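Local coordinates for argininosuccinate lyase (Chelativorans sp., PDB 6RXA), which is a C-N lyase of the aspartase/fumarase superfamily, known as EDDS lyase, that probably also cleaves argininosuccinate into fumarate and arginine, at residues Tyr364-Leu374 and Tyr382-Val393. The protein carries 2 engineered substitutions. Sequence-based numbering, arbitrary orientation.
Sequences YSTMTDLTDML and YREAHEIVAHVV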
loop_
_atom_site.group_PDB
_atom_site.type_symbol
_atom_site.label_atom_id
_atom_site.label_comp_id
_atom_site.label_asym_id
_atom_site.label_seq_id
_atom_site.Cartn_x
_atom_site.Cartn_y
_atom_site.Cartn_z
ATOM N N TYR A 364 -12.980 18.059 -33.781
ATOM C CA TYR A 364 -13.811 16.886 -34.099
ATOM C C TYR A 364 -14.615 16.348 -32.929
ATOM O O TYR A 364 -15.239 15.265 -33.075
ATOM C CB TYR A 364 -13.038 15.761 -34.800
ATOM C CG TYR A 364 -12.212 16.256 -35.973
ATOM C CD1 TYR A 364 -12.818 16.717 -37.130
ATOM C CD2 TYR A 364 -10.822 16.288 -35.900
ATOM C CE1 TYR A 364 -12.064 17.189 -38.189
ATOM C CE2 TYR A 364 -10.065 16.756 -36.952
ATOM C CZ TYR A 364 -10.688 17.198 -38.093
ATOM O OH TYR A 364 -9.926 17.662 -39.146
ATOM N N SER A 365 -14.689 17.044 -31.799
ATOM C CA SER A 365 -15.559 16.612 -30.713
ATOM C C SER A 365 -17.043 16.693 -31.070
ATOM O O SER A 365 -17.868 16.118 -30.346
ATOM C CB SER A 365 -15.260 17.423 -29.451
ATOM O OG SER A 365 -15.778 18.731 -29.552
ATOM N N THR A 366 -17.407 17.399 -32.137
ATOM C CA THR A 366 -18.804 17.488 -32.567
ATOM C C THR A 366 -19.251 16.302 -33.412
ATOM O O THR A 366 -20.393 16.296 -33.882
ATOM C CB THR A 366 -19.014 18.794 -33.342
ATOM O OG1 THR A 366 -18.070 18.851 -34.422
ATOM C CG2 THR A 366 -18.817 19.993 -32.420
ATOM N N MET A 367 -18.419 15.277 -33.605
ATOM C CA MET A 367 -18.791 14.216 -34.533
ATOM C C MET A 367 -19.925 13.332 -34.008
ATOM O O MET A 367 -20.651 12.738 -34.815
ATOM C CB MET A 367 -17.578 13.365 -34.905
ATOM C CG MET A 367 -16.540 14.099 -35.723
ATOM S SD MET A 367 -17.172 14.686 -37.303
ATOM C CE MET A 367 -17.176 16.459 -37.025
ATOM N N THR A 368 -20.092 13.213 -32.687
ATOM C CA THR A 368 -21.223 12.441 -32.184
ATOM C C THR A 368 -22.532 13.071 -32.627
ATOM O O THR A 368 -23.442 12.380 -33.094
ATOM C CB THR A 368 -21.211 12.334 -30.664
ATOM O OG1 THR A 368 -20.052 11.635 -30.218
ATOM C CG2 THR A 368 -22.453 11.554 -30.206
ATOM N N ASP A 369 -22.637 14.395 -32.513
ATOM C CA ASP A 369 -23.872 15.045 -32.937
ATOM C C ASP A 369 -24.120 14.866 -34.428
ATOM O O ASP A 369 -25.268 14.717 -34.857
ATOM C CB ASP A 369 -23.896 16.513 -32.541
ATOM C CG ASP A 369 -24.433 16.705 -31.144
ATOM O OD1 ASP A 369 -24.414 15.713 -30.382
ATOM O OD2 ASP A 369 -24.890 17.823 -30.810
ATOM N N LEU A 370 -23.061 14.879 -35.247
ATOM C CA LEU A 370 -23.243 14.578 -36.669
ATOM C C LEU A 370 -23.792 13.163 -36.866
ATOM O O LEU A 370 -24.703 12.947 -37.681
ATOM C CB LEU A 370 -21.928 14.792 -37.421
ATOM C CG LEU A 370 -21.957 14.704 -38.948
ATOM C CD1 LEU A 370 -22.825 15.819 -39.525
ATOM C CD2 LEU A 370 -20.554 14.766 -39.534
ATOM N N THR A 371 -23.277 12.194 -36.100
ATOM C CA THR A 371 -23.745 10.812 -36.187
ATOM C C THR A 371 -25.193 10.681 -35.718
ATOM O O THR A 371 -26.012 10.007 -36.362
ATOM C CB THR A 371 -22.845 9.923 -35.320
ATOM O OG1 THR A 371 -21.460 10.153 -35.624
ATOM C CG2 THR A 371 -23.170 8.444 -35.533
ATOM N N ASP A 372 -25.516 11.280 -34.564
ATOM C CA ASP A 372 -26.881 11.226 -34.054
ATOM C C ASP A 372 -27.852 11.851 -35.041
ATOM O O ASP A 372 -28.999 11.395 -35.170
ATOM C CB ASP A 372 -26.978 11.988 -32.729
ATOM C CG ASP A 372 -26.438 11.212 -31.532
ATOM O OD1 ASP A 372 -26.513 9.969 -31.508
ATOM O OD2 ASP A 372 -25.962 11.867 -30.585
ATOM N N MET A 373 -27.409 12.894 -35.748
ATOM C CA MET A 373 -28.264 13.547 -36.732
ATOM C C MET A 373 -28.611 12.599 -37.871
ATOM O O MET A 373 -29.761 12.559 -38.327
ATOM C CB MET A 373 -27.577 14.812 -37.250
ATOM C CG MET A 373 -28.410 15.637 -38.225
ATOM S SD MET A 373 -28.251 15.055 -39.917
ATOM C CE MET A 373 -26.690 15.806 -40.369
ATOM N N LEU A 374 -27.632 11.825 -38.352
ATOM C CA LEU A 374 -27.921 10.875 -39.419
ATOM C C LEU A 374 -28.960 9.852 -38.968
ATOM O O LEU A 374 -29.931 9.582 -39.678
ATOM C CB LEU A 374 -26.652 10.165 -39.875
ATOM C CG LEU A 374 -25.509 11.038 -40.390
ATOM C CD1 LEU A 374 -24.364 10.152 -40.888
ATOM C CD2 LEU A 374 -25.971 11.988 -41.457
ATOM N N TYR A 382 -27.272 3.123 -35.406
ATOM C CA TYR A 382 -26.163 3.920 -34.897
ATOM C C TYR A 382 -24.819 3.402 -35.406
ATOM O O TYR A 382 -23.897 4.189 -35.655
ATOM C CB TYR A 382 -26.162 3.980 -33.367
ATOM C CG TYR A 382 -25.251 5.109 -32.934
ATOM C CD1 TYR A 382 -25.726 6.409 -32.886
ATOM C CD2 TYR A 382 -23.903 4.895 -32.685
ATOM C CE1 TYR A 382 -24.899 7.463 -32.557
ATOM C CE2 TYR A 382 -23.062 5.947 -32.357
ATOM C CZ TYR A 382 -23.574 7.231 -32.292
ATOM O OH TYR A 382 -22.772 8.302 -31.982
ATOM N N ARG A 383 -24.677 2.085 -35.549
ATOM C CA ARG A 383 -23.394 1.525 -35.968
ATOM C C ARG A 383 -23.041 1.944 -37.395
ATOM O O ARG A 383 -21.882 2.263 -37.675
ATOM C CB ARG A 383 -23.415 0.004 -35.786
ATOM C CG ARG A 383 -22.055 -0.694 -35.837
ATOM C CD ARG A 383 -21.040 -0.089 -34.874
ATOM N NE ARG A 383 -21.543 -0.046 -33.500
ATOM C CZ ARG A 383 -21.324 0.950 -32.653
ATOM N NH1 ARG A 383 -21.840 0.898 -31.428
ATOM N NH2 ARG A 383 -20.590 1.995 -33.021
ATOM N N GLU A 384 -24.014 1.971 -38.316
ATOM C CA GLU A 384 -23.679 2.379 -39.683
ATOM C C GLU A 384 -23.401 3.877 -39.767
ATOM O O GLU A 384 -22.533 4.313 -40.535
ATOM C CB GLU A 384 -24.783 2.001 -40.675
ATOM C CG GLU A 384 -24.426 2.368 -42.132
ATOM C CD GLU A 384 -25.539 2.066 -43.135
ATOM O OE1 GLU A 384 -26.679 1.789 -42.705
ATOM O OE2 GLU A 384 -25.269 2.114 -44.357
ATOM N N ALA A 385 -24.160 4.686 -39.027
ATOM C CA ALA A 385 -23.890 6.117 -39.007
ATOM C C ALA A 385 -22.486 6.387 -38.484
ATOM O O ALA A 385 -21.755 7.216 -39.032
ATOM C CB ALA A 385 -24.928 6.827 -38.143
ATOM N N HIS A 386 -22.089 5.679 -37.428
ATOM C CA HIS A 386 -20.763 5.861 -36.846
ATOM C C HIS A 386 -19.672 5.594 -37.872
ATOM O O HIS A 386 -18.709 6.364 -37.976
ATOM C CB HIS A 386 -20.671 4.939 -35.637
ATOM C CG HIS A 386 -19.334 4.900 -34.977
ATOM N ND1 HIS A 386 -18.249 4.261 -35.538
ATOM C CD2 HIS A 386 -18.921 5.374 -33.780
ATOM C CE1 HIS A 386 -17.216 4.363 -34.717
ATOM N NE2 HIS A 386 -17.600 5.022 -33.638
ATOM N N GLU A 387 -19.818 4.534 -38.670
ATOM C CA GLU A 387 -18.793 4.215 -39.659
ATOM C C GLU A 387 -18.682 5.303 -40.721
ATOM O O GLU A 387 -17.575 5.618 -41.181
ATOM C CB GLU A 387 -19.104 2.863 -40.309
ATOM C CG GLU A 387 -17.912 2.192 -40.991
ATOM C CD GLU A 387 -16.795 1.819 -40.020
ATOM O OE1 GLU A 387 -15.617 2.051 -40.358
ATOM O OE2 GLU A 387 -17.091 1.296 -38.925
ATOM N N ILE A 388 -19.811 5.873 -41.142
ATOM C CA ILE A 388 -19.766 6.968 -42.107
ATOM C C ILE A 388 -19.019 8.158 -41.516
ATOM O O ILE A 388 -18.141 8.753 -42.156
ATOM C CB ILE A 388 -21.184 7.379 -42.532
ATOM C CG1 ILE A 388 -21.870 6.273 -43.332
ATOM C CG2 ILE A 388 -21.105 8.670 -43.364
ATOM C CD1 ILE A 388 -23.350 6.531 -43.562
ATOM N N VAL A 389 -19.374 8.542 -40.291
ATOM C CA VAL A 389 -18.751 9.723 -39.701
ATOM C C VAL A 389 -17.275 9.485 -39.387
ATOM O O VAL A 389 -16.457 10.396 -39.509
ATOM C CB VAL A 389 -19.557 10.218 -38.488
ATOM C CG1 VAL A 389 -18.834 11.385 -37.815
ATOM C CG2 VAL A 389 -20.974 10.615 -38.927
ATOM N N ALA A 390 -16.886 8.274 -39.000
ATOM C CA ALA A 390 -15.459 8.024 -38.830
ATOM C C ALA A 390 -14.709 8.285 -40.133
ATOM O O ALA A 390 -13.597 8.828 -40.117
ATOM C CB ALA A 390 -15.221 6.600 -38.343
ATOM N N HIS A 391 -15.306 7.901 -41.270
ATOM C CA HIS A 391 -14.680 8.156 -42.565
ATOM C C HIS A 391 -14.600 9.652 -42.837
ATOM O O HIS A 391 -13.602 10.141 -43.381
ATOM C CB HIS A 391 -15.469 7.442 -43.668
ATOM C CG HIS A 391 -14.793 7.441 -45.008
ATOM N ND1 HIS A 391 -14.242 6.304 -45.562
ATOM C CD2 HIS A 391 -14.594 8.431 -45.912
ATOM C CE1 HIS A 391 -13.724 6.595 -46.741
ATOM N NE2 HIS A 391 -13.923 7.879 -46.978
ATOM N N VAL A 392 -15.631 10.402 -42.450
ATOM C CA VAL A 392 -15.565 11.852 -42.567
ATOM C C VAL A 392 -14.339 12.376 -41.834
ATOM O O VAL A 392 -13.563 13.174 -42.369
ATOM C CB VAL A 392 -16.857 12.500 -42.040
ATOM C CG1 VAL A 392 -16.665 14.008 -41.937
ATOM C CG2 VAL A 392 -18.045 12.151 -42.948
ATOM N N VAL A 393 -14.138 11.926 -40.596
ATOM C CA VAL A 393 -13.009 12.426 -39.818
ATOM C C VAL A 393 -11.690 12.041 -40.471
ATOM O O VAL A 393 -10.757 12.844 -40.541
ATOM C CB VAL A 393 -13.063 11.914 -38.369
ATOM C CG1 VAL A 393 -11.785 12.303 -37.628
ATOM C CG2 VAL A 393 -14.255 12.471 -37.661
#
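Thr371 lays its methyl CG2 over one face of the Tyr382 ring, 3.9 Å from the centroid and 30° off the ring normal, a CH-pi contact, while the carboxylate of Asp372 stands at the edge of the same ring. There OD1 of Asp372 lies 3.2 Å from CE1 of Tyr382, with the two planes turned 53° apart. At the other end of the interface, CG1 of Val393 lies over one face of the Tyr364 ring. The pair is a helical hairpin within the small C-terminal helical domain of an argininosuccinate lyase: segments 367-374 and 382-393 cross at a wide angle, 133° between their N-to-C directions, with axes 8.7 Å apart, and mesh by knobs-into-holes packing. Thr371 is one knob, sitting among Tyr382, Ala385, His386 and Val389; Val389 answers from the opposing helix, set among Met367, Leu370, Thr371 and Leu374. No hydrogen bond links the two segments; van der Waals and CH-pi contacts join them. Small residues allow a close approach, Thr371 and Ala385 bringing their CA atoms to 5.5 Å. Beyond them, the bent chain of Met367 lies against both valines, with its SD 3.7 Å from CG1 of Val389. Three polar ends turn to other chains: Tyr382 OH bonds to the carbonyl of Ile282 and His386 NE2 to that of Ser280, both of a second subunit, whereas Asp372 OD1 accepts from Trp208 of a third. Tyr364 OH stays within its own chain, on the carbonyl of Ile401. The hairpin is thereby tied to the succinate-binding Ser280 of the second subunit. With CG2 of Thr371 anti to the backbone N, the methyl meets the tyrosine and the hydroxyl turns back along its own helix, where OG1 donates to Met367 O at 2.8 Å, from the face of that carbonyl opposite to Thr371 N.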